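UV damage endonuclease (Sulfolobus acidocaldarius, PDB 3TC3) probably cuts DNA at UV-induced lesions as a manganese-binding endonuclease of DNA excision repair. Local coordinates at residues D246-D251 and D281-M286; M22-V27 and K298-L303; I215-D220 and S238-T243. All coordinates share one frame; numbering follows the deposited sequence.

Interaction 1 (D246-D251 and D281-M286); sequences DRPMID and DEVDIM
Arg247 reaches across to two acidic side chains, Glu282 and Asp284. Its CG is anti to the backbone N (chi1 -173°), and a bend at chi3 then brings the guanidinium between the two carboxylates. NH1 of Arg247 gives a hydrogen bond to OD1 of Asp284 at 2.9 Å, on the syn side, somewhat out of the carboxylate plane. This acceptor lies at the guanidinium edge, in its plane, although the two flat groups are turned 65° apart. NE of Arg247 meets OE2 of Glu282 at 3.2 Å. Here the donor comes from above the carboxylate plane, and the bond is less straight (154°). Both bonds are salt bridges. They use different edges of the guanidinium, NH1 beside CD and NE on the NE/NH2 side, which should limit its rotation. The other oxygen of Asp284, OD2, is held by Arg23 and Arg117. This carboxylate thus has three arginine partners, which probably spread its charge.

Beyond this network the backbones pair as parallel strands. Asp284 N bonds to Pro248 O, Ile250 N to Asp284 O (2.9 Å), and Met286 N to Ile250 O (2.8 Å). On one face of the sheet Ile250 and Ile285 lie side by side and point the same way, with their CG1 atoms 3.9 Å apart. CD1 of Ile250 also touches CG2 of Val283. On the other face, with Met249 and Asp284, OD1 of Asp251 packs alongside CB of Met286 at 3.5 Å. Outside the pair, Arg78 bridges Asp251 OD1, and Gln160 bonds to OD2. Asp251 belongs to the manganese site with Glu195, Asp220 and Glu288. The pairing is that of neighbouring strands in a beta-alpha-beta unit of a TIM barrel, with helix 270-279 as the connection and a metal ligand on the inner face.

Interaction 2 (M22-V27 and K298-L303); sequences MRVGYV and KAVKVL
Val24 has the largest share of the contact between strand 22-27 and the segment 298-303 of helix 293-305, and it meets the helix through both methyl groups. CG1 is anti to the backbone N (chi1 169°), which places it against CB of Ala299 at 4.1 Å. CG2 of Val24 faces CG2 of Val300 at 4.3 Å. All these contacts are between apolar groups.

The two short segments run nearly antiparallel, 171° between their directions, with their axes 8.9 Å apart at closest approach. This is the layering of a TIM barrel: the strand is part of the closed parallel sheet and the helix lies on its outer side. Strand 22-27 is the first strand and helix 293-305 the last helix, so the contact brings the two ends of the fold together.

A sulfur contact adds to the apolar ones. SD of Met22 touches CD2 of Leu303 at 4.1 Å, and the two side chains cross at about a right angle.

No hydrogen bond links the two segments. Polar contacts of the strand go to other parts of the chain: Gly25, for example, pairs with the backbone of Ile285. Further apolar cover comes from helix 270-279, where Phe273 touches Ala299 and Val277 touches Leu303.

Interaction 3 (I215-D220 and S238-T243); sequences IPVIFD and SLVRRT. With MN (manganese (II) ion), chain C.
Thr243 meets the start of strand 217-220 with its hydroxyl. OG1 accepts a hydrogen bond from Val217 N at 3.0 Å, and the bond is almost straight (172°). The same OG1 donates to Val240 O at 2.7 Å, in the carbonyl plane and on a lone pair. With chi1 at 70°, OG1 sits between the backbone N and the carbonyl carbon of its own residue, which lets it face both Val217 N and Val240 O. The hydroxyl thus acts as a relay between the strand and the carbonyl of Val240. Val240 O also accepts from Thr243 N, so two bonds grip this one carbonyl. The main chain of Thr243 lies against Pro216, whose CA makes a CA-H...O contact to Thr243 O at 3.5 Å.

Val240 turns toward the strand and crosses the side chain of Val217 at about a right angle. Its CG2 touches CG1 of Val217 at 3.8 Å. Its other methyl, CG1, lies near CB of Phe219 at 4.3 Å. The oxygen of Val217 is bonded to NE1 of Trp244.

Further along, Asp220 binds manganese through OD2 at 1.9 Å, while its OD1 caps the N of His223. Glu195, Glu288 and a water also bind the ion, and Asp251 belongs to the site. Strand 217-220 pairs with strands 192-195 and 249-252 on its two sides. Helix 203-213 covers Val217 through Cys206 and Thr243 through Ser210, beside helix 233-241.

How the interactions relate
All three interactions belong to one eight-stranded parallel TIM barrel. Interaction 1 joins strands 249-252 and 283-287, interaction 2 sets the first strand against the last helix, and interaction 3 sets strand 217-220 against helix 233-241. The centres of interactions 1 and 3 are about 9 Å apart. Those of 1 and 2 are about 11 Å apart. Interactions 2 and 3 are the most distant pair, with centres about 20 Å apart. Along the chain interaction 3 comes before interaction 1, and the segments of interaction 2 enclose both. Strand 283-287 neighbours 22-27, which closes the barrel. Interactions 1 and 3 supply Asp251 and Asp220 to the shared manganese site, whereas interaction 2 lies further from it.

Interaction 1 (D246-D251 and D281-M286)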
loop_
_atom_site.group_PDB
_atom_site.type_symbol
_atom_site.label_atom_id
_atom_site.label_comp_id
_atom_site.label_asym_id
_atom_site.label_seq_id
_atom_site.Cartn_x
_atom_site.Cartn_y
_atom_site.Cartn_z
ATOM N N ASP A 246 -7.695 11.363 -8.838
ATOM C CA ASP A 246 -8.873 10.910 -8.079
ATOM C C ASP A 246 -8.685 11.254 -6.575
ATOM O O ASP A 246 -7.851 12.079 -6.219
ATOM C CB ASP A 246 -9.138 9.397 -8.322
ATOM C CG ASP A 246 -7.878 8.539 -8.224
ATOM O OD1 ASP A 246 -6.809 9.069 -7.868
ATOM O OD2 ASP A 246 -7.922 7.316 -8.514
ATOM N N ARG A 247 -9.454 10.642 -5.679
ATOM C CA ARG A 247 -9.290 10.947 -4.313
ATOM C C ARG A 247 -7.896 10.448 -3.799
ATOM O O ARG A 247 -7.499 9.312 -4.025
ATOM C CB ARG A 247 -10.399 10.248 -3.547
ATOM C CG ARG A 247 -10.431 10.613 -2.127
ATOM C CD ARG A 247 -11.409 9.760 -1.395
ATOM N NE ARG A 247 -12.760 10.177 -1.676
ATOM C CZ ARG A 247 -13.819 9.624 -1.124
ATOM N NH1 ARG A 247 -13.700 8.616 -0.258
ATOM N NH2 ARG A 247 -14.996 10.099 -1.432
ATOM N N PRO A 248 -7.200 11.279 -3.032
ATOM C CA PRO A 248 -5.911 10.790 -2.469
ATOM C C PRO A 248 -6.025 9.680 -1.503
ATOM O O PRO A 248 -7.068 9.519 -0.821
ATOM C CB PRO A 248 -5.328 11.976 -1.786
ATOM C CG PRO A 248 -6.165 13.123 -2.146
ATOM C CD PRO A 248 -7.494 12.668 -2.645
ATOM N N MET A 249 -4.955 8.881 -1.406
ATOM C CA MET A 249 -4.784 7.964 -0.296
ATOM C C MET A 249 -3.850 8.533 0.654
ATOM O O MET A 249 -2.843 9.125 0.248
ATOM C CB MET A 249 -4.216 6.673 -0.784
ATOM C CG MET A 249 -5.048 5.929 -1.825
ATOM S SD MET A 249 -4.181 4.435 -2.459
ATOM C CE MET A 249 -5.388 3.779 -3.525
ATOM N N ILE A 250 -4.098 8.365 1.966
ATOM C CA ILE A 250 -3.121 8.720 2.979
ATOM C C ILE A 250 -2.851 7.518 3.874
ATOM O O ILE A 250 -3.729 6.647 4.070
ATOM C CB ILE A 250 -3.469 9.929 3.832
ATOM C CG1 ILE A 250 -4.692 9.749 4.615
ATOM C CG2 ILE A 250 -3.745 11.182 2.917
ATOM C CD1 ILE A 250 -5.097 11.059 5.376
ATOM N N ASP A 251 -1.648 7.430 4.404
ATOM C CA ASP A 251 -1.274 6.397 5.411
ATOM C C ASP A 251 -1.279 6.987 6.794
ATOM O O ASP A 251 -0.541 7.987 7.044
ATOM C CB ASP A 251 0.101 5.822 5.159
ATOM C CG ASP A 251 0.174 4.857 3.959
ATOM O OD1 ASP A 251 -0.798 4.280 3.541
ATOM O OD2 ASP A 251 1.303 4.587 3.523
ATOM N N ASP A 281 -10.568 16.012 4.826
ATOM C CA ASP A 281 -11.726 15.340 4.224
ATOM C C ASP A 281 -11.409 14.910 2.824
ATOM O O ASP A 281 -10.339 15.257 2.285
ATOM C CB ASP A 281 -13.037 16.181 4.277
ATOM C CG ASP A 281 -14.342 15.325 4.203
ATOM O OD1 ASP A 281 -14.380 14.078 3.951
ATOM O OD2 ASP A 281 -15.435 15.927 4.457
ATOM N N GLU A 282 -12.266 14.064 2.277
ATOM C CA GLU A 282 -12.150 13.691 0.881
ATOM C C GLU A 282 -10.807 12.979 0.625
ATOM O O GLU A 282 -10.019 13.374 -0.247
ATOM C CB GLU A 282 -12.343 14.952 -0.038
ATOM C CG GLU A 282 -12.099 14.680 -1.488
ATOM C CD GLU A 282 -13.336 14.226 -2.256
ATOM O OE1 GLU A 282 -14.351 14.977 -2.292
ATOM O OE2 GLU A 282 -13.259 13.126 -2.882
ATOM N N VAL A 283 -10.539 11.961 1.447
ATOM C CA VAL A 283 -9.272 11.175 1.380
ATOM C C VAL A 283 -9.583 9.787 1.862
ATOM O O VAL A 283 -10.508 9.583 2.690
ATOM C CB VAL A 283 -8.142 11.704 2.254
ATOM C CG1 VAL A 283 -7.629 13.057 1.892
ATOM C CG2 VAL A 283 -8.541 11.736 3.770
ATOM N N ASP A 284 -8.935 8.768 1.301
ATOM C CA ASP A 284 -9.042 7.369 1.802
ATOM C C ASP A 284 -7.876 7.084 2.735
ATOM O O ASP A 284 -6.776 7.379 2.368
ATOM C CB ASP A 284 -9.066 6.454 0.590
ATOM C CG ASP A 284 -10.401 6.611 -0.193
ATOM O OD1 ASP A 284 -11.399 7.049 0.435
ATOM O OD2 ASP A 284 -10.335 6.268 -1.363
ATOM N N ILE A 285 -8.192 6.655 3.943
ATOM C CA ILE A 285 -7.215 6.566 5.039
ATOM C C ILE A 285 -6.829 5.090 5.305
ATOM O O ILE A 285 -7.696 4.280 5.686
ATOM C CB ILE A 285 -7.770 7.137 6.319
ATOM C CG1 ILE A 285 -8.102 8.604 6.180
ATOM C CG2 ILE A 285 -6.742 7.038 7.468
ATOM C CD1 ILE A 285 -8.942 9.147 7.444
ATOM N N MET A 286 -5.549 4.760 5.095
ATOM C CA MET A 286 -5.086 3.386 5.390
ATOM C C MET A 286 -4.443 3.345 6.739
ATOM O O MET A 286 -3.459 4.104 7.004
ATOM C CB MET A 286 -4.001 3.014 4.369
ATOM C CG MET A 286 -3.465 1.542 4.554
ATOM S SD MET A 286 -4.741 0.263 4.556
ATOM C CE MET A 286 -5.436 0.519 2.916
#

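Interaction 2 (M22-V27 and K298-L303)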
loop_
_atom_site.group_PDB
_atom_site.type_symbol
_atom_site.label_atom_id
_atom_site.label_comp_id
_atom_site.label_asym_id
_atom_site.label_seq_id
_atom_site.Cartn_x
_atom_site.Cartn_y
_atom_site.Cartn_z
ATOM N N MET A 22 -14.831 10.036 3.554
ATOM C CA MET A 22 -13.559 9.290 3.820
ATOM C C MET A 22 -13.820 7.789 3.878
ATOM O O MET A 22 -14.840 7.361 4.478
ATOM C CB MET A 22 -12.929 9.770 5.101
ATOM C CG MET A 22 -12.240 11.167 4.937
ATOM S SD MET A 22 -11.875 11.835 6.589
ATOM C CE MET A 22 -10.371 12.723 6.364
ATOM N N ARG A 23 -12.965 6.972 3.240
ATOM C CA ARG A 23 -13.008 5.518 3.388
ATOM C C ARG A 23 -11.917 5.135 4.350
ATOM O O ARG A 23 -10.899 5.837 4.362
ATOM C CB ARG A 23 -12.757 4.755 2.091
ATOM C CG ARG A 23 -13.826 4.986 1.073
ATOM C CD ARG A 23 -13.125 4.294 -0.116
ATOM N NE ARG A 23 -13.978 4.190 -1.241
ATOM C CZ ARG A 23 -13.772 4.748 -2.413
ATOM N NH1 ARG A 23 -12.730 5.531 -2.663
ATOM N NH2 ARG A 23 -14.681 4.532 -3.350
ATOM N N VAL A 24 -12.158 4.118 5.153
ATOM C CA VAL A 24 -11.149 3.573 6.039
ATOM C C VAL A 24 -10.634 2.226 5.534
ATOM O O VAL A 24 -11.409 1.437 5.019
ATOM C CB VAL A 24 -11.881 3.283 7.410
ATOM C CG1 VAL A 24 -11.000 2.429 8.401
ATOM C CG2 VAL A 24 -12.426 4.572 8.029
ATOM N N GLY A 25 -9.302 2.013 5.637
ATOM C CA GLY A 25 -8.718 0.691 5.377
ATOM C C GLY A 25 -7.789 0.194 6.417
ATOM O O GLY A 25 -7.369 0.915 7.279
ATOM N N TYR A 26 -7.486 -1.115 6.257
ATOM C CA TYR A 26 -6.374 -1.714 7.055
ATOM C C TYR A 26 -5.571 -2.621 6.135
ATOM O O TYR A 26 -5.936 -2.827 4.962
ATOM C CB TYR A 26 -6.828 -2.344 8.343
ATOM C CG TYR A 26 -7.765 -3.484 8.142
ATOM C CD1 TYR A 26 -9.163 -3.264 7.843
ATOM C CD2 TYR A 26 -7.295 -4.841 8.218
ATOM C CE1 TYR A 26 -10.050 -4.343 7.629
ATOM C CE2 TYR A 26 -8.188 -5.896 7.980
ATOM C CZ TYR A 26 -9.532 -5.629 7.663
ATOM O OH TYR A 26 -10.361 -6.746 7.486
ATOM N N VAL A 27 -4.531 -3.246 6.704
ATOM C CA VAL A 27 -3.459 -3.835 5.834
ATOM C C VAL A 27 -3.412 -5.360 5.971
ATOM O O VAL A 27 -3.281 -5.906 7.086
ATOM C CB VAL A 27 -2.118 -3.275 6.311
ATOM C CG1 VAL A 27 -0.891 -3.991 5.610
ATOM C CG2 VAL A 27 -2.101 -1.728 6.073
ATOM N N LYS A 298 -12.537 1.089 15.178
ATOM C CA LYS A 298 -12.559 2.301 16.020
ATOM C C LYS A 298 -12.673 3.472 15.040
ATOM O O LYS A 298 -13.460 4.427 15.271
ATOM C CB LYS A 298 -11.256 2.392 16.806
ATOM C CG LYS A 298 -10.910 1.337 17.940
ATOM C CD LYS A 298 -9.383 1.637 18.426
ATOM C CE LYS A 298 -8.976 1.018 19.723
ATOM N NZ LYS A 298 -7.676 1.731 20.031
ATOM N N ALA A 299 -11.934 3.438 13.897
ATOM C CA ALA A 299 -12.013 4.596 13.026
ATOM C C ALA A 299 -13.394 4.771 12.334
ATOM O O ALA A 299 -13.847 5.900 12.157
ATOM C CB ALA A 299 -10.871 4.483 11.960
ATOM N N VAL A 300 -14.043 3.642 11.960
ATOM C CA VAL A 300 -15.366 3.720 11.335
ATOM C C VAL A 300 -16.330 4.388 12.365
ATOM O O VAL A 300 -17.105 5.271 11.950
ATOM C CB VAL A 300 -15.811 2.289 11.004
ATOM C CG1 VAL A 300 -17.328 2.248 10.722
ATOM C CG2 VAL A 300 -15.158 1.823 9.780
ATOM N N LYS A 301 -16.204 3.980 13.601
ATOM C CA LYS A 301 -17.084 4.524 14.691
ATOM C C LYS A 301 -16.895 6.041 14.810
ATOM O O LYS A 301 -17.902 6.759 14.792
ATOM C CB LYS A 301 -16.801 3.816 15.997
ATOM C CG LYS A 301 -17.747 4.191 17.146
ATOM C CD LYS A 301 -17.102 3.820 18.496
ATOM C CE LYS A 301 -16.321 5.064 19.000
ATOM N NZ LYS A 301 -15.358 4.878 20.163
ATOM N N VAL A 302 -15.639 6.540 14.772
ATOM C CA VAL A 302 -15.359 7.987 14.848
ATOM C C VAL A 302 -15.924 8.675 13.614
ATOM O O VAL A 302 -16.574 9.721 13.700
ATOM C CB VAL A 302 -13.834 8.245 15.047
ATOM C CG1 VAL A 302 -13.495 9.692 14.882
ATOM C CG2 VAL A 302 -13.358 7.710 16.398
ATOM N N LEU A 303 -15.658 8.121 12.431
ATOM C CA LEU A 303 -16.056 8.813 11.203
ATOM C C LEU A 303 -17.572 8.907 11.074
ATOM O O LEU A 303 -18.050 9.893 10.525
ATOM C CB LEU A 303 -15.472 8.186 9.913
ATOM C CG LEU A 303 -13.955 8.310 9.895
ATOM C CD1 LEU A 303 -13.386 7.528 8.770
ATOM C CD2 LEU A 303 -13.528 9.723 9.713
#

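Interaction 3 (I215-D220 and S238-T243)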
loop_
_atom_site.group_PDB
_atom_site.type_symbol
_atom_site.label_atom_id
_atom_site.label_comp_id
_atom_site.label_asym_id
_atom_site.label_seq_id
_atom_site.Cartn_x
_atom_site.Cartn_y
_atom_site.Cartn_z
ATOM N N ILE A 215 3.520 11.048 -10.972
ATOM C CA ILE A 215 3.292 10.015 -9.899
ATOM C C ILE A 215 2.555 10.618 -8.693
ATOM O O ILE A 215 3.074 11.512 -8.109
ATOM C CB ILE A 215 4.622 9.434 -9.436
ATOM C CG1 ILE A 215 5.293 8.697 -10.627
ATOM C CG2 ILE A 215 4.367 8.368 -8.380
ATOM C CD1 ILE A 215 6.739 8.390 -10.278
ATOM N N PRO A 216 1.409 10.096 -8.322
ATOM C CA PRO A 216 0.784 10.608 -7.031
ATOM C C PRO A 216 1.579 10.273 -5.811
ATOM O O PRO A 216 2.320 9.269 -5.747
ATOM C CB PRO A 216 -0.586 9.924 -7.021
ATOM C CG PRO A 216 -0.769 9.394 -8.497
ATOM C CD PRO A 216 0.598 9.000 -8.938
ATOM N N VAL A 217 1.514 11.162 -4.844
ATOM C CA VAL A 217 2.155 11.007 -3.573
ATOM C C VAL A 217 1.174 10.595 -2.482
ATOM O O VAL A 217 0.176 11.279 -2.255
ATOM C CB VAL A 217 2.866 12.327 -3.178
ATOM C CG1 VAL A 217 3.631 12.195 -1.790
ATOM C CG2 VAL A 217 3.842 12.758 -4.323
ATOM N N ILE A 218 1.505 9.487 -1.857
ATOM C CA ILE A 218 0.781 9.112 -0.605
ATOM C C ILE A 218 1.454 9.795 0.570
ATOM O O ILE A 218 2.659 9.563 0.833
ATOM C CB ILE A 218 0.852 7.577 -0.367
ATOM C CG1 ILE A 218 0.028 6.873 -1.391
ATOM C CG2 ILE A 218 0.264 7.224 1.084
ATOM C CD1 ILE A 218 -0.175 5.370 -1.135
ATOM N N PHE A 219 0.668 10.579 1.303
ATOM C CA PHE A 219 1.149 11.191 2.556
ATOM C C PHE A 219 1.066 10.278 3.759
ATOM O O PHE A 219 0.026 9.736 4.022
ATOM C CB PHE A 219 0.221 12.402 2.820
ATOM C CG PHE A 219 0.552 13.172 4.060
ATOM C CD1 PHE A 219 1.697 14.008 4.119
ATOM C CD2 PHE A 219 -0.226 13.019 5.212
ATOM C CE1 PHE A 219 1.952 14.724 5.244
ATOM C CE2 PHE A 219 0.074 13.730 6.361
ATOM C CZ PHE A 219 1.194 14.595 6.384
ATOM N N ASP A 220 2.163 10.093 4.430
ATOM C CA ASP A 220 2.232 9.308 5.655
ATOM C C ASP A 220 2.447 10.283 6.774
ATOM O O ASP A 220 3.442 10.967 6.799
ATOM C CB ASP A 220 3.347 8.340 5.560
ATOM C CG ASP A 220 3.370 7.484 6.772
ATOM O OD1 ASP A 220 3.554 7.932 7.891
ATOM O OD2 ASP A 220 3.148 6.232 6.551
ATOM N N SER A 238 -2.675 19.510 1.222
ATOM C CA SER A 238 -3.181 20.227 0.109
ATOM C C SER A 238 -2.224 20.045 -1.068
ATOM O O SER A 238 -2.648 19.943 -2.203
ATOM C CB SER A 238 -3.243 21.692 0.458
ATOM O OG SER A 238 -3.471 22.416 -0.713
ATOM N N LEU A 239 -0.924 20.099 -0.771
ATOM C CA LEU A 239 0.113 19.911 -1.802
ATOM C C LEU A 239 -0.010 18.502 -2.441
ATOM O O LEU A 239 -0.039 18.373 -3.688
ATOM C CB LEU A 239 1.496 20.106 -1.200
ATOM C CG LEU A 239 1.894 21.588 -0.952
ATOM C CD1 LEU A 239 3.128 21.549 -0.096
ATOM C CD2 LEU A 239 2.258 22.305 -2.224
ATOM N N VAL A 240 -0.087 17.489 -1.595
ATOM C CA VAL A 240 -0.161 16.148 -2.114
ATOM C C VAL A 240 -1.464 15.862 -2.863
ATOM O O VAL A 240 -1.475 15.144 -3.909
ATOM C CB VAL A 240 0.084 15.177 -0.909
ATOM C CG1 VAL A 240 -0.658 13.924 -1.147
ATOM C CG2 VAL A 240 1.530 15.094 -0.540
ATOM N N ARG A 241 -2.606 16.496 -2.426
ATOM C CA ARG A 241 -3.883 16.331 -3.200
ATOM C C ARG A 241 -3.809 16.632 -4.707
ATOM O O ARG A 241 -4.437 15.955 -5.526
ATOM C CB ARG A 241 -5.039 17.164 -2.546
ATOM C CG ARG A 241 -6.403 17.008 -3.147
ATOM C CD ARG A 241 -7.400 18.012 -2.445
ATOM N NE ARG A 241 -7.519 17.687 -1.013
ATOM C CZ ARG A 241 -8.191 16.649 -0.490
ATOM N NH1 ARG A 241 -8.795 15.736 -1.268
ATOM N NH2 ARG A 241 -8.176 16.508 0.828
ATOM N N ARG A 242 -3.062 17.663 -5.067
ATOM C CA ARG A 242 -2.924 18.093 -6.454
ATOM C C ARG A 242 -2.149 17.048 -7.315
ATOM O O ARG A 242 -2.147 17.140 -8.536
ATOM C CB ARG A 242 -2.276 19.472 -6.456
ATOM C CG ARG A 242 -3.107 20.379 -5.591
ATOM C CD ARG A 242 -2.834 21.864 -5.859
ATOM N NE ARG A 242 -1.424 22.186 -6.132
ATOM C CZ ARG A 242 -0.633 22.903 -5.321
ATOM N NH1 ARG A 242 -1.098 23.401 -4.170
ATOM N NH2 ARG A 242 0.640 23.114 -5.664
ATOM N N THR A 243 -1.507 16.053 -6.677
ATOM C CA THR A 243 -0.807 15.020 -7.427
ATOM C C THR A 243 -1.682 13.855 -7.789
ATOM O O THR A 243 -1.236 12.996 -8.518
ATOM C CB THR A 243 0.441 14.492 -6.733
ATOM O OG1 THR A 243 0.044 13.722 -5.584
ATOM C CG2 THR A 243 1.338 15.675 -6.228
HETATM MN MN MN C . 3.175 4.539 5.585
HETATM O O HOH W 1 3.695 2.547 4.372
#